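Local coordinates for protein peptidyl tryptophan dihydroxylase (Pseudomonas putida, PDB 7CTQ) that uses FAD to dihydroxylate a peptidyl tryptophan, a step essential for biogenesis of the tryptophylquinone cofactor of quinohemoprotein amine dehydrogenase, at residues Asp181-Met186 with Val267-Gly272; Arg193-Val198 with His240-Thr245; Asp323-Glu328 with Pro335-Arg340. All blocks are in the same frame, centred on the assembly; numbering follows the deposited sequence. Where two conformers were deposited one is given.

Contact 1 of 3, residues Asp181-Met186 with Val267-Gly272. With FAD (flavin-adenine dinucleotide), chain C.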
# COMPACT_ATOMS: atom_id res chain seq x y z
N ASP A 181 14.72 -9.51 -18.83
CA ASP A 181 14.40 -8.09 -18.88
C ASP A 181 13.09 -7.80 -18.14
O ASP A 181 12.38 -6.84 -18.46
CB ASP A 181 14.34 -7.58 -20.32
CG ASP A 181 13.25 -8.28 -21.14
OD1 ASP A 181 12.85 -9.41 -20.78
OD2 ASP A 181 12.78 -7.70 -22.15
N GLY A 182 12.76 -8.65 -17.18
CA GLY A 182 11.52 -8.48 -16.45
C GLY A 182 11.28 -9.69 -15.58
O GLY A 182 12.16 -10.53 -15.39
N TRP A 183 10.07 -9.76 -15.04
CA TRP A 183 9.65 -10.94 -14.30
C TRP A 183 8.17 -11.15 -14.58
O TRP A 183 7.44 -10.23 -14.93
CB TRP A 183 9.94 -10.82 -12.78
CG TRP A 183 9.28 -9.66 -12.12
CD1 TRP A 183 9.76 -8.37 -12.03
CD2 TRP A 183 8.02 -9.66 -11.45
NE1 TRP A 183 8.87 -7.58 -11.34
CE2 TRP A 183 7.80 -8.35 -10.97
CE3 TRP A 183 7.07 -10.65 -11.19
CZ2 TRP A 183 6.64 -8.00 -10.27
CZ3 TRP A 183 5.93 -10.30 -10.48
CH2 TRP A 183 5.72 -8.99 -10.03
N ALA A 184 7.74 -12.40 -14.42
CA ALA A 184 6.36 -12.75 -14.71
C ALA A 184 5.72 -13.42 -13.50
O ALA A 184 6.37 -14.16 -12.76
CB ALA A 184 6.26 -13.67 -15.94
N TRP A 185 4.43 -13.14 -13.31
CA TRP A 185 3.59 -13.82 -12.33
C TRP A 185 2.44 -14.47 -13.08
O TRP A 185 1.84 -13.85 -13.97
CB TRP A 185 3.06 -12.83 -11.31
CG TRP A 185 1.81 -13.26 -10.61
CD1 TRP A 185 0.55 -12.78 -10.83
CD2 TRP A 185 1.70 -14.23 -9.57
NE1 TRP A 185 -0.34 -13.40 -9.98
CE2 TRP A 185 0.34 -14.29 -9.20
CE3 TRP A 185 2.62 -15.05 -8.91
CZ2 TRP A 185 -0.12 -15.15 -8.20
CZ3 TRP A 185 2.16 -15.91 -7.92
CH2 TRP A 185 0.80 -15.94 -7.57
N MET A 186 2.11 -15.71 -12.72
CA MET A 186 1.03 -16.43 -13.39
C MET A 186 0.24 -17.27 -12.40
O MET A 186 0.78 -17.76 -11.40
CB MET A 186 1.56 -17.32 -14.52
CG MET A 186 2.52 -18.38 -14.05
SD MET A 186 3.44 -19.11 -15.40
CE MET A 186 4.91 -18.08 -15.45
N VAL A 267 3.92 1.16 -4.69
CA VAL A 267 5.17 0.67 -5.26
C VAL A 267 4.82 -0.47 -6.21
O VAL A 267 3.67 -0.87 -6.33
CB VAL A 267 6.16 0.24 -4.16
CG1 VAL A 267 6.34 1.38 -3.17
CG2 VAL A 267 5.68 -1.01 -3.45
N ASP A 268 5.83 -0.98 -6.93
CA ASP A 268 5.49 -1.97 -7.94
C ASP A 268 5.15 -3.29 -7.23
O ASP A 268 5.45 -3.45 -6.04
CB ASP A 268 6.59 -2.09 -9.01
CG ASP A 268 7.80 -2.97 -8.63
OD1 ASP A 268 7.90 -3.57 -7.54
OD2 ASP A 268 8.67 -3.12 -9.52
N PRO A 269 4.49 -4.23 -7.92
CA PRO A 269 3.88 -5.37 -7.23
C PRO A 269 4.80 -6.54 -6.92
O PRO A 269 4.29 -7.59 -6.53
CB PRO A 269 2.80 -5.81 -8.22
CG PRO A 269 3.38 -5.47 -9.55
CD PRO A 269 4.06 -4.15 -9.33
N LEU A 270 6.12 -6.41 -7.06
CA LEU A 270 7.01 -7.55 -6.82
C LEU A 270 6.84 -8.15 -5.42
O LEU A 270 7.05 -9.36 -5.24
CB LEU A 270 8.47 -7.15 -7.04
CG LEU A 270 9.48 -8.29 -6.84
CD1 LEU A 270 9.11 -9.50 -7.71
CD2 LEU A 270 10.90 -7.84 -7.13
N SER A 271 6.48 -7.35 -4.42
CA SER A 271 6.47 -7.87 -3.05
C SER A 271 5.39 -8.91 -2.83
O SER A 271 5.48 -9.69 -1.87
CB SER A 271 6.29 -6.73 -2.05
OG SER A 271 4.96 -6.24 -2.10
N GLY A 272 4.38 -8.97 -3.69
CA GLY A 272 3.21 -9.77 -3.39
C GLY A 272 2.46 -9.28 -2.18
O GLY A 272 1.74 -10.06 -1.55
PA FAD C . -8.17 -0.38 -5.56
O1A FAD C . -8.08 -1.73 -4.97
O2A FAD C . -7.68 -0.32 -7.00
O5B FAD C . -9.62 0.17 -5.36
C5B FAD C . -10.14 1.25 -6.15
C4B FAD C . -11.62 1.03 -6.27
O4B FAD C . -12.23 2.20 -6.85
C3B FAD C . -12.04 -0.16 -7.14
O3B FAD C . -13.16 -0.82 -6.57
C2B FAD C . -12.36 0.50 -8.49
O2B FAD C . -13.36 -0.20 -9.24
C1B FAD C . -12.94 1.84 -8.02
N9A FAD C . -12.90 2.94 -8.96
C8A FAD C . -11.92 3.28 -9.86
N7A FAD C . -12.17 4.35 -10.57
C5A FAD C . -13.42 4.73 -10.13
C6A FAD C . -14.28 5.79 -10.50
N6A FAD C . -13.99 6.69 -11.43
N1A FAD C . -15.48 5.89 -9.86
C2A FAD C . -15.78 4.99 -8.92
N3A FAD C . -15.05 3.95 -8.50
C4A FAD C . -13.88 3.88 -9.14
N1 FAD C . -1.35 -6.48 -4.34
C2 FAD C . -1.25 -7.67 -3.67
O2 FAD C . -1.50 -7.75 -2.47
N3 FAD C . -0.87 -8.81 -4.35
C4 FAD C . -0.56 -8.89 -5.69
O4 FAD C . -0.25 -9.97 -6.19
C4X FAD C . -0.67 -7.63 -6.40
N5 FAD C . -0.40 -7.62 -7.68
C5X FAD C . -0.50 -6.41 -8.35
C6 FAD C . -0.21 -6.38 -9.72
C7 FAD C . -0.28 -5.19 -10.44
C7M FAD C . 0.05 -5.19 -11.91
C8 FAD C . -0.65 -4.00 -9.78
C8M FAD C . -0.75 -2.70 -10.53
C9 FAD C . -0.95 -4.03 -8.42
C9A FAD C . -0.88 -5.22 -7.71
N10 FAD C . -1.18 -5.28 -6.33
C10 FAD C . -1.07 -6.47 -5.64
C1' FAD C . -1.53 -4.07 -5.60
C2' FAD C . -3.01 -3.94 -5.26
O2' FAD C . -3.83 -4.15 -6.41
C3' FAD C . -3.25 -2.55 -4.69
O3' FAD C . -2.24 -2.29 -3.73
C4' FAD C . -4.61 -2.32 -4.03
O4' FAD C . -5.66 -2.92 -4.79
C5' FAD C . -4.87 -0.84 -3.85
O5' FAD C . -6.06 -0.69 -3.05
P FAD C . -6.96 0.57 -3.19
O1P FAD C . -6.08 1.79 -2.84
O2P FAD C . -8.21 0.41 -2.41
O3P FAD C . -7.27 0.64 -4.74
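A single indole carries this contact: Trp183 meets Leu270 and Pro269 across backbones that stay well apart, and no hydrogen bond joins the two segments. The nearest CA atoms, those of Trp183 and Leu270, are 8.6 Å apart. The Leu270 methyl CD1 sits over one face of the indole. It lies 3.8 Å from the centroid of the six-membered ring of Trp183, 13° off the normal, a CH-pi contact. The leucine backbone joins in, with Leu270 CA 3.5 Å from Trp183 CZ2. Pro269 touches the far end of the indole, its CG 4.2 Å from Trp183 CZ2. A first torsion of 59° at Trp183 tucks CG in above its own backbone and brings the ring to lie against the 267-272 loop.

The loop is a wall of the flavin site. Pro269 CB packs 3.4 Å from FAD C5X, so Pro269 lies between the indole and the isoalloxazine. The loop turns tightly, with Gly272 N bonded to Pro269 O at 3.2 Å. A positive phi of 64° at Gly272, a value that favours glycine, suits this turn.

Trp183 NE1 is hydrogen-bonded to Tyr325 OH, which ties the indole to helix 299-327. The same hydroxyl lies suspiciously close to Asp268 OD2, so a further link to the loop is doubtful in detail. Replacing Trp183 by an alanine would probably leave a gap beside Leu270 CD1 and Pro269 CG and deprive Tyr325 of its indole N-H partner. Helix 299-327 also covers Leu270 through Phe324 and Tyr325. Trp183 itself belongs to strand 182-188, which lies in the sheet between strands 173-179 and 193-201, while the loop leads from strand 265-266 into helix 274-282.

Contact 2 of 3, residues Arg193-Val198 with His240-Thr245. With FAD (flavin-adenine dinucleotide), chain C.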
# COMPACT_ATOMS: atom_id res chain seq x y z
N ARG A 193 -9.95 -20.38 -14.61
CA ARG A 193 -9.52 -19.05 -15.03
C ARG A 193 -8.00 -18.92 -14.92
O ARG A 193 -7.39 -19.39 -13.95
CB ARG A 193 -10.20 -17.97 -14.18
CG ARG A 193 -11.63 -17.66 -14.62
CD ARG A 193 -12.24 -16.51 -13.82
NE ARG A 193 -12.31 -16.80 -12.40
CZ ARG A 193 -13.02 -16.10 -11.53
NH1 ARG A 193 -13.74 -15.06 -11.94
NH2 ARG A 193 -13.03 -16.43 -10.24
N CYS A 194 -7.39 -18.32 -15.93
CA CYS A 194 -5.94 -18.25 -16.03
C CYS A 194 -5.50 -16.80 -16.14
O CYS A 194 -6.21 -15.94 -16.70
CB CYS A 194 -5.42 -19.04 -17.22
SG CYS A 194 -5.74 -20.79 -17.09
N TYR A 195 -4.29 -16.55 -15.63
CA TYR A 195 -3.74 -15.22 -15.42
C TYR A 195 -2.25 -15.27 -15.71
O TYR A 195 -1.56 -16.18 -15.26
CB TYR A 195 -4.00 -14.77 -13.97
CG TYR A 195 -3.56 -13.37 -13.60
CD1 TYR A 195 -4.49 -12.35 -13.45
CD2 TYR A 195 -2.22 -13.07 -13.38
CE1 TYR A 195 -4.09 -11.06 -13.09
CE2 TYR A 195 -1.82 -11.79 -13.03
CZ TYR A 195 -2.76 -10.79 -12.90
OH TYR A 195 -2.36 -9.52 -12.56
N TRP A 196 -1.76 -14.31 -16.49
CA TRP A 196 -0.32 -14.18 -16.69
C TRP A 196 0.00 -12.70 -16.84
O TRP A 196 -0.64 -11.99 -17.62
CB TRP A 196 0.16 -14.97 -17.91
CG TRP A 196 1.62 -14.84 -18.27
CD1 TRP A 196 2.64 -15.66 -17.86
CD2 TRP A 196 2.21 -13.88 -19.15
NE1 TRP A 196 3.83 -15.26 -18.42
CE2 TRP A 196 3.59 -14.17 -19.22
CE3 TRP A 196 1.71 -12.80 -19.88
CZ2 TRP A 196 4.47 -13.41 -19.99
CZ3 TRP A 196 2.59 -12.05 -20.64
CH2 TRP A 196 3.94 -12.36 -20.70
N GLN A 197 1.00 -12.25 -16.08
CA GLN A 197 1.30 -10.83 -15.99
C GLN A 197 2.81 -10.66 -15.94
O GLN A 197 3.47 -11.22 -15.06
CB GLN A 197 0.62 -10.22 -14.75
CG GLN A 197 1.38 -9.11 -14.06
CD GLN A 197 1.00 -9.01 -12.61
OE1 GLN A 197 -0.17 -8.77 -12.28
NE2 GLN A 197 1.97 -9.22 -11.72
N VAL A 198 3.34 -9.94 -16.91
CA VAL A 198 4.78 -9.75 -17.01
C VAL A 198 5.05 -8.28 -16.74
O VAL A 198 4.29 -7.40 -17.17
CB VAL A 198 5.35 -10.19 -18.37
CG1 VAL A 198 4.87 -9.28 -19.51
CG2 VAL A 198 6.86 -10.26 -18.30
N HIS A 240 -4.18 -6.84 -21.52
CA HIS A 240 -4.34 -5.60 -20.77
C HIS A 240 -2.97 -5.09 -20.36
O HIS A 240 -2.05 -5.87 -20.07
CB HIS A 240 -5.19 -5.78 -19.50
CG HIS A 240 -6.54 -6.37 -19.75
ND1 HIS A 240 -7.66 -5.60 -19.95
CD2 HIS A 240 -6.95 -7.66 -19.79
CE1 HIS A 240 -8.71 -6.39 -20.12
NE2 HIS A 240 -8.31 -7.65 -20.02
N ALA A 241 -2.83 -3.76 -20.32
CA ALA A 241 -1.59 -3.11 -19.93
C ALA A 241 -1.87 -2.21 -18.73
O ALA A 241 -2.79 -1.39 -18.77
CB ALA A 241 -1.00 -2.34 -21.11
N ARG A 242 -1.08 -2.38 -17.67
CA ARG A 242 -1.24 -1.64 -16.42
C ARG A 242 0.04 -0.88 -16.13
O ARG A 242 1.13 -1.48 -16.14
CB ARG A 242 -1.55 -2.57 -15.23
CG ARG A 242 -2.86 -3.33 -15.33
CD ARG A 242 -3.48 -3.61 -13.94
NE ARG A 242 -3.56 -5.04 -13.65
CZ ARG A 242 -3.43 -5.59 -12.44
NH1 ARG A 242 -3.28 -4.83 -11.35
NH2 ARG A 242 -3.50 -6.91 -12.30
N SER A 243 -0.08 0.41 -15.84
CA SER A 243 1.05 1.11 -15.25
C SER A 243 1.30 0.56 -13.85
O SER A 243 0.38 0.53 -13.02
CB SER A 243 0.80 2.61 -15.20
OG SER A 243 1.89 3.29 -14.57
N SER A 244 2.52 0.09 -13.60
CA SER A 244 2.89 -0.43 -12.29
C SER A 244 4.08 0.33 -11.72
O SER A 244 4.81 -0.19 -10.87
CB SER A 244 3.20 -1.92 -12.39
OG SER A 244 4.23 -2.14 -13.33
N THR A 245 4.30 1.55 -12.20
CA THR A 245 5.37 2.42 -11.72
C THR A 245 5.18 2.76 -10.24
O THR A 245 4.05 2.99 -9.78
CB THR A 245 5.39 3.70 -12.56
OG1 THR A 245 5.60 3.39 -13.95
CG2 THR A 245 6.46 4.67 -12.06
PA FAD C . -8.17 -0.38 -5.56
O1A FAD C . -8.08 -1.73 -4.97
O2A FAD C . -7.68 -0.32 -7.00
O5B FAD C . -9.62 0.17 -5.36
C5B FAD C . -10.14 1.25 -6.15
C4B FAD C . -11.62 1.03 -6.27
O4B FAD C . -12.23 2.20 -6.85
C3B FAD C . -12.04 -0.16 -7.14
O3B FAD C . -13.16 -0.82 -6.57
C2B FAD C . -12.36 0.50 -8.49
O2B FAD C . -13.36 -0.20 -9.24
C1B FAD C . -12.94 1.84 -8.02
N9A FAD C . -12.90 2.94 -8.96
C8A FAD C . -11.92 3.28 -9.86
N7A FAD C . -12.17 4.35 -10.57
C5A FAD C . -13.42 4.73 -10.13
C6A FAD C . -14.28 5.79 -10.50
N6A FAD C . -13.99 6.69 -11.43
N1A FAD C . -15.48 5.89 -9.86
C2A FAD C . -15.78 4.99 -8.92
N3A FAD C . -15.05 3.95 -8.50
C4A FAD C . -13.88 3.88 -9.14
N1 FAD C . -1.35 -6.48 -4.34
C2 FAD C . -1.25 -7.67 -3.67
O2 FAD C . -1.50 -7.75 -2.47
N3 FAD C . -0.87 -8.81 -4.35
C4 FAD C . -0.56 -8.89 -5.69
O4 FAD C . -0.25 -9.97 -6.19
C4X FAD C . -0.67 -7.63 -6.40
N5 FAD C . -0.40 -7.62 -7.68
C5X FAD C . -0.50 -6.41 -8.35
C6 FAD C . -0.21 -6.38 -9.72
C7 FAD C . -0.28 -5.19 -10.44
C7M FAD C . 0.05 -5.19 -11.91
C8 FAD C . -0.65 -4.00 -9.78
C8M FAD C . -0.75 -2.70 -10.53
C9 FAD C . -0.95 -4.03 -8.42
C9A FAD C . -0.88 -5.22 -7.71
N10 FAD C . -1.18 -5.28 -6.33
C10 FAD C . -1.07 -6.47 -5.64
C1' FAD C . -1.53 -4.07 -5.60
C2' FAD C . -3.01 -3.94 -5.26
O2' FAD C . -3.83 -4.15 -6.41
C3' FAD C . -3.25 -2.55 -4.69
O3' FAD C . -2.24 -2.29 -3.73
C4' FAD C . -4.61 -2.32 -4.03
O4' FAD C . -5.66 -2.92 -4.79
C5' FAD C . -4.87 -0.84 -3.85
O5' FAD C . -6.06 -0.69 -3.05
P FAD C . -6.96 0.57 -3.19
O1P FAD C . -6.08 1.79 -2.84
O2P FAD C . -8.21 0.41 -2.41
O3P FAD C . -7.27 0.64 -4.74
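Arg242 meets Tyr195 and Gln197 at the benzenoid end of the flavin, within the large mixed sheet of this FAD-dependent monooxygenase. Strands 193-201 and 238-243 do not pair with each other here. Both pair antiparallel with strand 158-166, so the contact spans an intervening strand and is made by long side chains.

Arg242 starts with CG anti to the carbonyl carbon (chi1 -64°). Its chain then bends at chi2 and chi3, which turns the guanidinium over the flavin rather than letting it run straight on. One face of the group lies over the flavin methyl C7M, with Arg242 CZ 3.5 Å from FAD C7M. The overlap is off-centre: Arg242 NH1 reaches further across the ring, 3.2 Å from FAD C7. Arg242 is on the opposite face of the isoalloxazine from Pro269.

The Tyr195 ring runs out to the arginine. The ring and guanidinium planes are 78° apart. Arg242 NH2 comes in at the edge of the tyrosine ring, 2.9 Å from Tyr195 OH, but the angle is too poor for a hydrogen bond. Tyr195 adopts two conformations, and its hydroxyl is very close to Gln197 OE1, so the details of this corner are doubtful. Trp185 of the neighbouring strand lies against the tyrosine ring.

Gln197 has an unusual first torsion (chi1 146°), off the staggered positions. Beyond CG its chain is extended, which brings the amide up to the cofactor. NE2 is hydrogen-bonded to a hexane-1,6-diol, probably from the crystallisation liquor, consistent with a pocket beside the flavin. Gln197 OE1 is 3.8 Å from Arg242 NH2, approaching the guanidinium obliquely. That same atom, Gln197 OE1, lies 3.5 Å from FAD C6.

Contact 3 of 3, residues Asp323-Glu328 with Pro335-Arg340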
# COMPACT_ATOMS: atom_id res chain seq x y z
N ASP A 323 15.15 -4.88 -2.40
CA ASP A 323 15.88 -6.03 -1.88
C ASP A 323 15.42 -7.33 -2.53
O ASP A 323 16.23 -8.24 -2.72
CB ASP A 323 15.72 -6.10 -0.36
CG ASP A 323 16.46 -4.98 0.36
OD1 ASP A 323 17.15 -4.20 -0.32
OD2 ASP A 323 16.33 -4.87 1.60
N PHE A 324 14.13 -7.44 -2.87
CA PHE A 324 13.69 -8.58 -3.66
C PHE A 324 14.38 -8.59 -5.02
O PHE A 324 14.93 -9.61 -5.44
CB PHE A 324 12.17 -8.58 -3.82
CG PHE A 324 11.43 -9.01 -2.60
CD1 PHE A 324 11.79 -10.17 -1.92
CD2 PHE A 324 10.40 -8.24 -2.09
CE1 PHE A 324 11.11 -10.55 -0.77
CE2 PHE A 324 9.73 -8.61 -0.95
CZ PHE A 324 10.07 -9.77 -0.30
N TYR A 325 14.37 -7.45 -5.72
CA TYR A 325 15.09 -7.36 -6.99
C TYR A 325 16.55 -7.73 -6.81
O TYR A 325 17.16 -8.38 -7.68
CB TYR A 325 14.96 -5.95 -7.58
CG TYR A 325 13.65 -5.69 -8.32
CD1 TYR A 325 13.34 -6.37 -9.51
CD2 TYR A 325 12.74 -4.75 -7.85
CE1 TYR A 325 12.14 -6.12 -10.20
CE2 TYR A 325 11.54 -4.50 -8.54
CZ TYR A 325 11.25 -5.19 -9.71
OH TYR A 325 10.06 -4.94 -10.38
N GLY A 326 17.15 -7.33 -5.69
CA GLY A 326 18.56 -7.59 -5.46
C GLY A 326 18.87 -9.05 -5.20
O GLY A 326 20.03 -9.46 -5.39
N GLN A 327 17.89 -9.83 -4.75
CA GLN A 327 18.13 -11.27 -4.58
C GLN A 327 18.43 -11.97 -5.90
O GLN A 327 19.08 -13.02 -5.90
CB GLN A 327 16.94 -11.92 -3.88
CG GLN A 327 16.93 -11.68 -2.38
CD GLN A 327 15.89 -12.49 -1.64
OE1 GLN A 327 14.70 -12.15 -1.65
NE2 GLN A 327 16.32 -13.56 -0.99
N GLU A 328 18.00 -11.41 -7.02
CA GLU A 328 18.31 -11.96 -8.34
C GLU A 328 19.71 -11.50 -8.73
O GLU A 328 19.91 -10.37 -9.19
CB GLU A 328 17.26 -11.53 -9.36
CG GLU A 328 17.60 -11.89 -10.79
CD GLU A 328 17.82 -13.38 -10.99
OE1 GLU A 328 18.99 -13.81 -11.03
OE2 GLU A 328 16.82 -14.12 -11.09
N PRO A 335 19.63 -3.90 -18.03
CA PRO A 335 19.10 -2.62 -17.55
C PRO A 335 17.84 -2.73 -16.69
O PRO A 335 17.67 -1.91 -15.78
CB PRO A 335 18.80 -1.85 -18.84
CG PRO A 335 19.77 -2.41 -19.83
CD PRO A 335 19.89 -3.88 -19.49
N PHE A 336 16.94 -3.69 -16.95
CA PHE A 336 15.73 -3.77 -16.14
C PHE A 336 16.08 -4.00 -14.68
O PHE A 336 15.49 -3.37 -13.79
CB PHE A 336 14.81 -4.89 -16.63
CG PHE A 336 13.64 -5.16 -15.70
CD1 PHE A 336 12.49 -4.41 -15.79
CD2 PHE A 336 13.72 -6.14 -14.72
CE1 PHE A 336 11.42 -4.63 -14.93
CE2 PHE A 336 12.66 -6.36 -13.85
CZ PHE A 336 11.50 -5.60 -13.96
N TRP A 337 17.01 -4.91 -14.42
CA TRP A 337 17.35 -5.34 -13.07
C TRP A 337 18.25 -4.32 -12.37
O TRP A 337 17.98 -3.93 -11.24
CB TRP A 337 18.03 -6.71 -13.13
CG TRP A 337 17.08 -7.80 -13.57
CD1 TRP A 337 16.89 -8.27 -14.84
CD2 TRP A 337 16.18 -8.52 -12.73
NE1 TRP A 337 15.93 -9.26 -14.84
CE2 TRP A 337 15.47 -9.43 -13.56
CE3 TRP A 337 15.89 -8.50 -11.36
CZ2 TRP A 337 14.51 -10.30 -13.05
CZ3 TRP A 337 14.94 -9.37 -10.86
CH2 TRP A 337 14.25 -10.26 -11.70
N ALA A 338 19.32 -3.89 -13.05
CA ALA A 338 20.23 -2.89 -12.48
C ALA A 338 19.50 -1.63 -12.06
O ALA A 338 19.72 -1.11 -10.97
CB ALA A 338 21.33 -2.56 -13.50
N ARG A 339 18.60 -1.14 -12.91
CA ARG A 339 17.82 0.04 -12.55
C ARG A 339 16.97 -0.21 -11.31
O ARG A 339 16.83 0.67 -10.45
CB ARG A 339 16.96 0.47 -13.74
CG ARG A 339 15.91 1.53 -13.45
CD ARG A 339 16.44 2.95 -13.70
NE ARG A 339 16.23 3.41 -15.07
CZ ARG A 339 15.24 4.21 -15.46
NH1 ARG A 339 15.15 4.57 -16.73
NH2 ARG A 339 14.35 4.64 -14.60
N ARG A 340 16.43 -1.42 -11.17
CA ARG A 340 15.53 -1.71 -10.05
C ARG A 340 16.25 -2.17 -8.78
O ARG A 340 15.69 -2.06 -7.69
CB ARG A 340 14.49 -2.73 -10.49
CG ARG A 340 13.38 -2.02 -11.25
CD ARG A 340 12.63 -2.87 -12.27
NE ARG A 340 11.71 -1.99 -12.98
CZ ARG A 340 12.04 -1.31 -14.07
NH1 ARG A 340 13.24 -1.46 -14.61
NH2 ARG A 340 11.15 -0.49 -14.63
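Tyr325 packs against Phe336, Trp337 and Arg340 where two consecutive helices meet obliquely, and the three rings form an aromatic cluster. Helix 299-327 leads, through a short connection, to helix 335-341. The short segments 323-327 and 335-340 have axes that approach to 9.3 Å, with 137° between their directions.

Tyr325 is the hub. Arg340 lies alongside it and points the same way, its aliphatic chain laid over one face of the phenol. Arg340 CB stands 3.7 Å from the centroid of the Tyr325 ring, a CH-pi contact, and CD follows further out toward the hydroxyl end. The other two rings cross the tyrosine at about right angles. Trp337 meets the phenol at its edge, with CZ3 3.7 Å from Tyr325 CD1. Phe336 comes in obliquely, with CE2 3.7 Å from Tyr325 CE1.

The indole of Trp337 is sandwiched. Glu328 CG lies over one face, 3.7 Å from the centroid of the six-membered ring of Trp337, and Phe336 CD2 lies over the opposite face. The glutamate puts CG anti to its own N (chi1 172°). A bend at chi2 then keeps CG over the ring and lets the buried carboxylate turn away to Ser178: OE2 takes hydrogen bonds from Ser178 OG and Asn77 N. Trp337 NE1 is bonded to Leu179 O. These bonds tie the two helices to the sheet, and the Tyr325 hydroxyl reaches the Trp183 region.

The guanidinium of Arg340 is gripped at several points. NH2 bonds Thr158 OG1, and NH1 forms a salt bridge with Asp201. Within its own helix Arg340 NH1 also donates to Phe336 O at 3.1 Å, nearly straight at 166°, on a lone pair in the carbonyl plane.

In the fold
From the N terminus, the chain alternates between the seven-stranded sheet and the large mixed sheet before strand 182-188 of the latter opens contact 1. Strand 193-201 follows and opens contact 2, which closes at strand 238-243. Contact 1 closes later, at the 267-272 loop, so contact 2 is nested inside it. Both touch FAD, and strands 182-188 and 193-201 are neighbours in the sheet. Contact 3 comes after both, in series, and closes a short loop between helices 299-327 and 335-341. It adjoins contact 1 but does not touch contact 2. Together they tie sheet, flavin loop and the two consecutive helices.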